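Local coordinates for UPF0053 protein HI_0107 (Haemophilus influenzae, PDB 3LAE), which is of unknown function but may bind flavin adenine dinucleotide; this fragment is the C-terminal transporter-associated domain of a membrane protein that also has CBS domains, at residues A[11-22]-A[28-39]. Numbering follows the deposited sequence. Where two conformers were deposited one is given.
Sequences MIIDGSANLRDL and WELDTEDARTFN. With PO4 (phosphate ion), chain C.
Leu19 drives its isobutyl group into a pocket lined by Leu30, Thr32 CG2, Ala35, Phe38 and the Asp31 carbonyl. With CG anti to the carbonyl carbon (chi1 -66°) and chi2 at 174°, Leu19 CD1 packs on Ala35 CB at 3.7 Å, while CD2 meets Leu30 CD1 and reaches the edge of the Phe38 ring. Leu22 sets CD1 against Leu30 CD1 (4.0 Å) and lays CB by Trp28 CE3. Ile13 touches both aromatics, CD1 on Trp28 CH2 and CG2 on Phe38 CD2. Three backbone bonds join the two helix starts and the loops before them, around a single beta bridge between Asn18 and Thr37: Leu19 N to Arg36 O (2.9 Å), almost straight at 178°, Phe38 N to Ala17 O, and Asn39 N to Gly15 O (2.8 Å). At the polar edge Asn18 OD1 caps Asp21 N, and ND2 bonds to phosphate O3 (3.1 Å). Arg36 NH1 bonds weakly to phosphate O1; the ion probably comes from the crystallisation liquor. One water joins Arg20 NH2 to Thr32 OG1; a second bridges Arg20 NE, weakly, to that hydroxyl. Thr37 OG1 caps Gly40 N, so two N-capped starts, of helices 19-26 and 38-45, lie side by side, with Leu41 touching Leu19, Ile63 of strand 61-69 meeting Phe38, and strand 11-14 pairing with strand 72-80.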
HETATM    1  N   MSE A  11      -3.071  -8.592  -3.884  1.00 13.64           N
HETATM    2  CA  MSE A  11      -2.550  -8.660  -2.521  0.50 12.67           C
HETATM    3  C   MSE A  11      -3.309  -7.668  -1.664  1.00 12.00           C
HETATM    4  O   MSE A  11      -3.562  -6.559  -2.113  1.00 16.06           O
HETATM    5  CB  MSE A  11      -1.076  -8.232  -2.492  0.50 16.65           C
HETATM    6  CG  MSE A  11      -0.124  -9.098  -3.269  0.50 22.70           C
HETATM    7 SE   MSE A  11       0.120 -10.823  -2.418  0.30 24.73          SE
HETATM    8  CE  MSE A  11      -0.013 -10.300  -0.564  0.50 16.06           C
ATOM      9  N   ILE A  12      -3.640  -8.042  -0.438  1.00 10.32           N
ATOM     10  CA  ILE A  12      -4.140  -7.088   0.540  0.50 12.34           C
ATOM     11  C   ILE A  12      -3.005  -6.789   1.497  1.00 10.02           C
ATOM     12  O   ILE A  12      -2.490  -7.697   2.153  1.00 12.51           O
ATOM     13  CB  ILE A  12      -5.334  -7.635   1.329  0.50 16.28           C
ATOM     14  CG1 ILE A  12      -6.398  -8.148   0.364  0.50 22.83           C
ATOM     15  CG2 ILE A  12      -5.915  -6.546   2.231  0.50 18.58           C
ATOM     16  CD1 ILE A  12      -6.702  -7.172  -0.730  0.50 25.93           C
ATOM     17  N   ILE A  13      -2.615  -5.517   1.547  0.50  9.99           N
ATOM     18  CA  ILE A  13      -1.475  -5.069   2.339  0.50 11.72           C
ATOM     19  C   ILE A  13      -1.946  -4.139   3.456  0.50 11.97           C
ATOM     20  O   ILE A  13      -2.884  -3.365   3.265  0.50 13.48           O
ATOM     21  CB  ILE A  13      -0.483  -4.298   1.447  0.50 15.08           C
ATOM     22  CG1 ILE A  13      -0.140  -5.105   0.189  0.50 18.53           C
ATOM     23  CG2 ILE A  13       0.777  -3.943   2.216  0.50 16.42           C
ATOM     24  CD1 ILE A  13       0.573  -6.408   0.467  0.50 20.98           C
ATOM     25  N   ASP A  14      -1.315  -4.224   4.625  1.00 11.95           N
ATOM     26  CA  ASP A  14      -1.574  -3.277   5.696  1.00 12.78           C
ATOM     27  C   ASP A  14      -0.867  -1.964   5.402  1.00 12.51           C
ATOM     28  O   ASP A  14       0.233  -1.950   4.846  1.00 12.98           O
ATOM     29  CB  ASP A  14      -0.978  -3.788   7.004  1.00 17.23           C
ATOM     30  CG  ASP A  14      -1.707  -4.972   7.571  1.00 20.51           C
ATOM     31  OD1 ASP A  14      -2.886  -5.203   7.228  1.00 23.15           O
ATOM     32  OD2 ASP A  14      -1.073  -5.669   8.393  1.00 25.59           O
ATOM     33  N   GLY A  15      -1.470  -0.862   5.829  1.00 12.07           N
ATOM     34  CA  GLY A  15      -0.820   0.433   5.734  1.00 12.69           C
ATOM     35  C   GLY A  15       0.516   0.470   6.455  1.00 10.62           C
ATOM     36  O   GLY A  15       1.437   1.188   6.047  1.00 12.07           O
ATOM     37  N   SER A  16       0.636  -0.313   7.527  1.00 11.07           N
ATOM     38  CA  SER A  16       1.862  -0.342   8.325  1.00 10.33           C
ATOM     39  C   SER A  16       3.032  -1.033   7.627  1.00 10.74           C
ATOM     40  O   SER A  16       4.161  -0.997   8.126  1.00 13.06           O
ATOM     41  CB  SER A  16       1.604  -1.060   9.639  1.00 11.95           C
ATOM     42  OG  SER A  16       1.253  -2.414   9.391  1.00 14.01           O
ATOM     43  N   ALA A  17       2.766  -1.673   6.489  1.00 10.15           N
ATOM     44  CA  ALA A  17       3.811  -2.417   5.795  1.00 10.60           C
ATOM     45  C   ALA A  17       5.019  -1.544   5.470  1.00 12.02           C
ATOM     46  O   ALA A  17       4.886  -0.451   4.924  1.00 13.31           O
ATOM     47  CB  ALA A  17       3.267  -3.048   4.529  1.00 13.00           C
ATOM     48  N   ASN A  18       6.198  -2.057   5.790  1.00 12.31           N
ATOM     49  CA  ASN A  18       7.456  -1.379   5.535  1.00 10.82           C
ATOM     50  C   ASN A  18       7.809  -1.444   4.046  1.00 10.65           C
ATOM     51  O   ASN A  18       7.821  -2.528   3.445  1.00 12.34           O
ATOM     52  CB  ASN A  18       8.530  -2.051   6.385  1.00 13.49           C
ATOM     53  CG  ASN A  18       9.884  -1.444   6.200  1.00 15.26           C
ATOM     54  OD1 ASN A  18      10.616  -1.793   5.274  1.00 16.99           O
ATOM     55  ND2 ASN A  18      10.240  -0.537   7.089  1.00 16.39           N
ATOM     56  N   LEU A  19       8.067  -0.287   3.444  1.00 10.19           N
ATOM     57  CA  LEU A  19       8.307  -0.203   2.005  1.00 11.77           C
ATOM     58  C   LEU A  19       9.512  -1.017   1.557  1.00 12.36           C
ATOM     59  O   LEU A  19       9.460  -1.694   0.523  1.00 13.06           O
ATOM     60  CB  LEU A  19       8.485   1.247   1.557  1.00 10.93           C
ATOM     61  CG  LEU A  19       7.255   2.124   1.700  1.00 11.27           C
ATOM     62  CD1 LEU A  19       7.612   3.565   1.364  1.00 12.01           C
ATOM     63  CD2 LEU A  19       6.105   1.624   0.823  1.00 12.00           C
ATOM     64  N   ARG A  20      10.608  -0.937   2.309  1.00 13.46           N
ATOM     65  CA  ARG A  20      11.798  -1.701   1.950  1.00 14.63           C
ATOM     66  C   ARG A  20      11.521  -3.201   2.017  1.00 13.99           C
ATOM     67  O   ARG A  20      11.995  -3.955   1.171  1.00 16.93           O
ATOM     68  CB  ARG A  20      12.968  -1.305   2.848  1.00 15.74           C
ATOM     69  CG  ARG A  20      13.500   0.090   2.541  1.00 17.37           C
ATOM     70  CD  ARG A  20      14.696   0.446   3.407  1.00 23.48           C
ATOM     71  NE  ARG A  20      15.338   1.671   2.942  1.00 29.45           N
ATOM     72  CZ  ARG A  20      16.139   2.428   3.687  1.00 34.39           C
ATOM     73  NH1 ARG A  20      16.396   2.091   4.947  1.00 35.80           N
ATOM     74  NH2 ARG A  20      16.681   3.524   3.174  1.00 36.42           N
ATOM     75  N   ASP A  21      10.759  -3.630   3.022  1.00 13.80           N
ATOM     76  CA  ASP A  21      10.328  -5.031   3.120  1.00 16.12           C
ATOM     77  C   ASP A  21       9.498  -5.458   1.908  1.00 16.33           C
ATOM     78  O   ASP A  21       9.725  -6.524   1.342  1.00 16.84           O
ATOM     79  CB  ASP A  21       9.498  -5.267   4.389  1.00 18.79           C
ATOM     80  CG  ASP A  21      10.327  -5.241   5.662  1.00 24.82           C
ATOM     81  OD1 ASP A  21      11.572  -5.234   5.584  1.00 25.82           O
ATOM     82  OD2 ASP A  21       9.717  -5.235   6.755  1.00 26.88           O
ATOM     83  N   LEU A  22       8.530  -4.630   1.523  1.00 14.43           N
ATOM     84  CA  LEU A  22       7.685  -4.919   0.363  1.00 14.56           C
ATOM     85  C   LEU A  22       8.508  -5.036  -0.913  1.00 17.00           C
ATOM     86  O   LEU A  22       8.320  -5.958  -1.706  1.00 16.21           O
ATOM     87  CB  LEU A  22       6.635  -3.821   0.183  1.00 15.10           C
ATOM     88  CG  LEU A  22       5.540  -3.746   1.235  1.00 12.89           C
ATOM     89  CD1 LEU A  22       4.682  -2.522   0.981  1.00 12.70           C
ATOM     90  CD2 LEU A  22       4.676  -5.007   1.200  1.00 14.50           C
ATOM     91  N   TRP A  28       8.915  -5.177  -5.947  1.00 24.46           N
ATOM     92  CA  TRP A  28       8.229  -3.943  -6.307  1.00 21.06           C
ATOM     93  C   TRP A  28       9.239  -2.814  -6.326  1.00 22.48           C
ATOM     94  O   TRP A  28      10.392  -2.982  -5.911  1.00 24.55           O
ATOM     95  CB  TRP A  28       7.095  -3.627  -5.331  1.00 20.42           C
ATOM     96  CG  TRP A  28       5.922  -4.581  -5.398  1.00 18.81           C
ATOM     97  CD1 TRP A  28       5.666  -5.514  -6.365  1.00 21.74           C
ATOM     98  CD2 TRP A  28       4.848  -4.676  -4.455  1.00 20.34           C
ATOM     99  NE1 TRP A  28       4.497  -6.184  -6.077  1.00 22.47           N
ATOM    100  CE2 TRP A  28       3.974  -5.685  -4.911  1.00 21.65           C
ATOM    101  CE3 TRP A  28       4.532  -3.995  -3.276  1.00 21.29           C
ATOM    102  CZ2 TRP A  28       2.817  -6.039  -4.219  1.00 23.90           C
ATOM    103  CZ3 TRP A  28       3.385  -4.350  -2.590  1.00 23.98           C
ATOM    104  CH2 TRP A  28       2.543  -5.363  -3.061  1.00 24.41           C
ATOM    105  N   GLU A  29       8.818  -1.646  -6.793  1.00 20.69           N
ATOM    106  CA  GLU A  29       9.757  -0.544  -6.885  1.00 22.83           C
ATOM    107  C   GLU A  29       9.174   0.708  -6.273  1.00 21.59           C
ATOM    108  O   GLU A  29       9.180   1.785  -6.865  1.00 25.78           O
ATOM    109  CB  GLU A  29      10.197  -0.346  -8.330  1.00 25.11           C
ATOM    110  CG  GLU A  29      10.903  -1.586  -8.861  1.00 28.20           C
ATOM    111  CD  GLU A  29      11.431  -1.416 -10.261  1.00 30.15           C
ATOM    112  OE1 GLU A  29      10.616  -1.437 -11.202  1.00 31.45           O
ATOM    113  OE2 GLU A  29      12.663  -1.269 -10.417  1.00 33.94           O
ATOM    114  N   LEU A  30       8.673   0.544  -5.058  1.00 19.33           N
ATOM    115  CA  LEU A  30       8.129   1.656  -4.308  1.00 17.78           C
ATOM    116  C   LEU A  30       9.259   2.595  -3.919  1.00 16.40           C
ATOM    117  O   LEU A  30      10.358   2.152  -3.584  1.00 17.89           O
ATOM    118  CB  LEU A  30       7.407   1.143  -3.065  1.00 18.23           C
ATOM    119  CG  LEU A  30       6.343   0.104  -3.431  1.00 21.21           C
ATOM    120  CD1 LEU A  30       5.606  -0.390  -2.215  1.00 20.95           C
ATOM    121  CD2 LEU A  30       5.386   0.725  -4.446  1.00 26.06           C
ATOM    122  N   ASP A  31       8.981   3.891  -3.996  1.00 15.18           N
ATOM    123  CA  ASP A  31       9.951   4.925  -3.631  1.00 13.83           C
ATOM    124  C   ASP A  31      10.151   4.932  -2.120  1.00 14.63           C
ATOM    125  O   ASP A  31       9.210   5.157  -1.369  1.00 15.83           O
ATOM    126  CB  ASP A  31       9.414   6.278  -4.091  1.00 16.54           C
ATOM    127  CG  ASP A  31      10.421   7.408  -3.948  1.00 20.51           C
ATOM    128  OD1 ASP A  31      11.458   7.248  -3.270  1.00 21.72           O
ATOM    129  OD2 ASP A  31      10.156   8.475  -4.532  1.00 28.46           O
ATOM    130  N   THR A  32      11.375   4.676  -1.678  1.00 12.75           N
ATOM    131  CA  THR A  32      11.658   4.588  -0.246  1.00 13.84           C
ATOM    132  C   THR A  32      12.413   5.797   0.293  1.00 14.21           C
ATOM    133  O   THR A  32      12.817   5.823   1.454  1.00 16.83           O
ATOM    134  CB  THR A  32      12.499   3.342   0.082  1.00 16.62           C
ATOM    135  OG1 THR A  32      13.752   3.433  -0.602  1.00 20.78           O
ATOM    136  CG2 THR A  32      11.788   2.074  -0.360  1.00 17.43           C
ATOM    137  N   GLU A  33      12.601   6.803  -0.545  1.00 14.58           N
ATOM    138  CA  GLU A  33      13.388   7.979  -0.177  0.50 15.06           C
ATOM    139  C   GLU A  33      12.778   8.795   0.958  1.00 15.28           C
ATOM    140  O   GLU A  33      13.479   9.257   1.857  1.00 17.62           O
ATOM    141  CB  GLU A  33      13.571   8.870  -1.404  0.50 16.71           C
ATOM    142  CG  GLU A  33      14.421  10.108  -1.188  0.50 18.30           C
ATOM    143  CD  GLU A  33      14.454  10.978  -2.430  0.50 23.55           C
ATOM    144  OE1 GLU A  33      14.237  12.199  -2.311  0.50 26.32           O
ATOM    145  OE2 GLU A  33      14.669  10.432  -3.532  0.50 27.40           O
ATOM    146  N   ASP A  34      11.466   8.990   0.905  1.00 12.39           N
ATOM    147  CA  ASP A  34      10.835   9.919   1.850  1.00 11.45           C
ATOM    148  C   ASP A  34       9.835   9.286   2.805  1.00 11.28           C
ATOM    149  O   ASP A  34       9.573   9.822   3.875  1.00 13.34           O
ATOM    150  CB  ASP A  34      10.179  11.062   1.091  1.00 13.17           C
ATOM    151  CG  ASP A  34      11.186  11.901   0.346  1.00 14.63           C
ATOM    152  OD1 ASP A  34      11.859  12.722   0.995  1.00 13.94           O
ATOM    153  OD2 ASP A  34      11.321  11.729  -0.887  1.00 18.89           O
ATOM    154  N   ALA A  35       9.285   8.145   2.415  1.00 11.62           N
ATOM    155  CA  ALA A  35       8.324   7.439   3.242  1.00 11.58           C
ATOM    156  C   ALA A  35       8.933   6.152   3.776  1.00 12.96           C
ATOM    157  O   ALA A  35       9.860   5.598   3.176  1.00 13.96           O
ATOM    158  CB  ALA A  35       7.096   7.105   2.423  1.00 12.30           C
ATOM    159  N   ARG A  36       8.410   5.681   4.904  1.00 11.84           N
ATOM    160  CA  ARG A  36       8.861   4.419   5.471  1.00 11.68           C
ATOM    161  C   ARG A  36       7.847   3.291   5.243  1.00 10.72           C
ATOM    162  O   ARG A  36       8.224   2.139   5.050  1.00 11.44           O
ATOM    163  CB  ARG A  36       9.103   4.568   6.971  1.00 12.87           C
ATOM    164  CG  ARG A  36       9.774   3.360   7.590  1.00 17.16           C
ATOM    165  CD  ARG A  36       9.930   3.516   9.097  1.00 18.91           C
ATOM    166  NE  ARG A  36      10.359   4.856   9.459  1.00 18.65           N
ATOM    167  CZ  ARG A  36      11.617   5.270   9.388  1.00 20.63           C
ATOM    168  NH1 ARG A  36      12.558   4.438   8.967  1.00 23.08           N
ATOM    169  NH2 ARG A  36      11.931   6.515   9.732  1.00 20.21           N
ATOM    170  N   THR A  37       6.563   3.628   5.289  1.00 10.40           N
ATOM    171  CA  THR A  37       5.499   2.622   5.207  1.00 10.33           C
ATOM    172  C   THR A  37       4.607   2.861   3.997  1.00 10.82           C
ATOM    173  O   THR A  37       4.630   3.926   3.376  1.00 10.55           O
ATOM    174  CB  THR A  37       4.573   2.705   6.428  1.00 11.23           C
ATOM    175  OG1 THR A  37       3.993   4.016   6.450  1.00 10.87           O
ATOM    176  CG2 THR A  37       5.331   2.449   7.715  1.00 12.39           C
ATOM    177  N   PHE A  38       3.799   1.858   3.673  1.00 10.38           N
ATOM    178  CA  PHE A  38       2.843   1.967   2.583  1.00 11.80           C
ATOM    179  C   PHE A  38       1.850   3.106   2.828  1.00 10.24           C
ATOM    180  O   PHE A  38       1.561   3.898   1.928  1.00 12.39           O
ATOM    181  CB  PHE A  38       2.120   0.621   2.421  1.00 12.77           C
ATOM    182  CG  PHE A  38       1.430   0.453   1.099  1.00 17.03           C
ATOM    183  CD1 PHE A  38       2.106   0.700  -0.085  1.00 18.55           C
ATOM    184  CD2 PHE A  38       0.128   0.015   1.038  1.00 24.04           C
ATOM    185  CE1 PHE A  38       1.487   0.548  -1.299  1.00 24.55           C
ATOM    186  CE2 PHE A  38      -0.499  -0.149  -0.184  1.00 26.45           C
ATOM    187  CZ  PHE A  38       0.189   0.120  -1.353  1.00 25.33           C
ATOM    188  N   ASN A  39       1.343   3.192   4.054  1.00 10.91           N
ATOM    189  CA  ASN A  39       0.523   4.321   4.471  1.00 11.17           C
ATOM    190  C   ASN A  39       1.235   5.645   4.190  1.00 12.27           C
ATOM    191  O   ASN A  39       0.662   6.550   3.595  1.00 13.43           O
ATOM    192  CB  ASN A  39       0.173   4.198   5.958  1.00 10.93           C
ATOM    193  CG  ASN A  39      -0.509   5.439   6.502  1.00 12.97           C
ATOM    194  OD1 ASN A  39      -1.577   5.836   6.025  1.00 12.58           O
ATOM    195  ND2 ASN A  39       0.121   6.073   7.495  1.00 13.86           N
TER
HETATM  196  P   PO4 C  79      13.464   1.079   7.343  0.85 29.23           P
HETATM  197  O1  PO4 C  79      12.504   1.052   8.506  0.85 33.62           O
HETATM  198  O2  PO4 C  79      14.413  -0.094   7.453  0.85 36.94           O
HETATM  199  O3  PO4 C  79      12.736   1.018   6.032  0.85 30.30           O
HETATM  200  O4  PO4 C  79      14.275   2.347   7.378  0.85 35.19           O
HETATM  201  O   HOH W   1      15.856   4.776   0.461  1.00 45.18           O
HETATM  202  O   HOH W   2      15.573   1.323  -0.344  1.00 48.82           O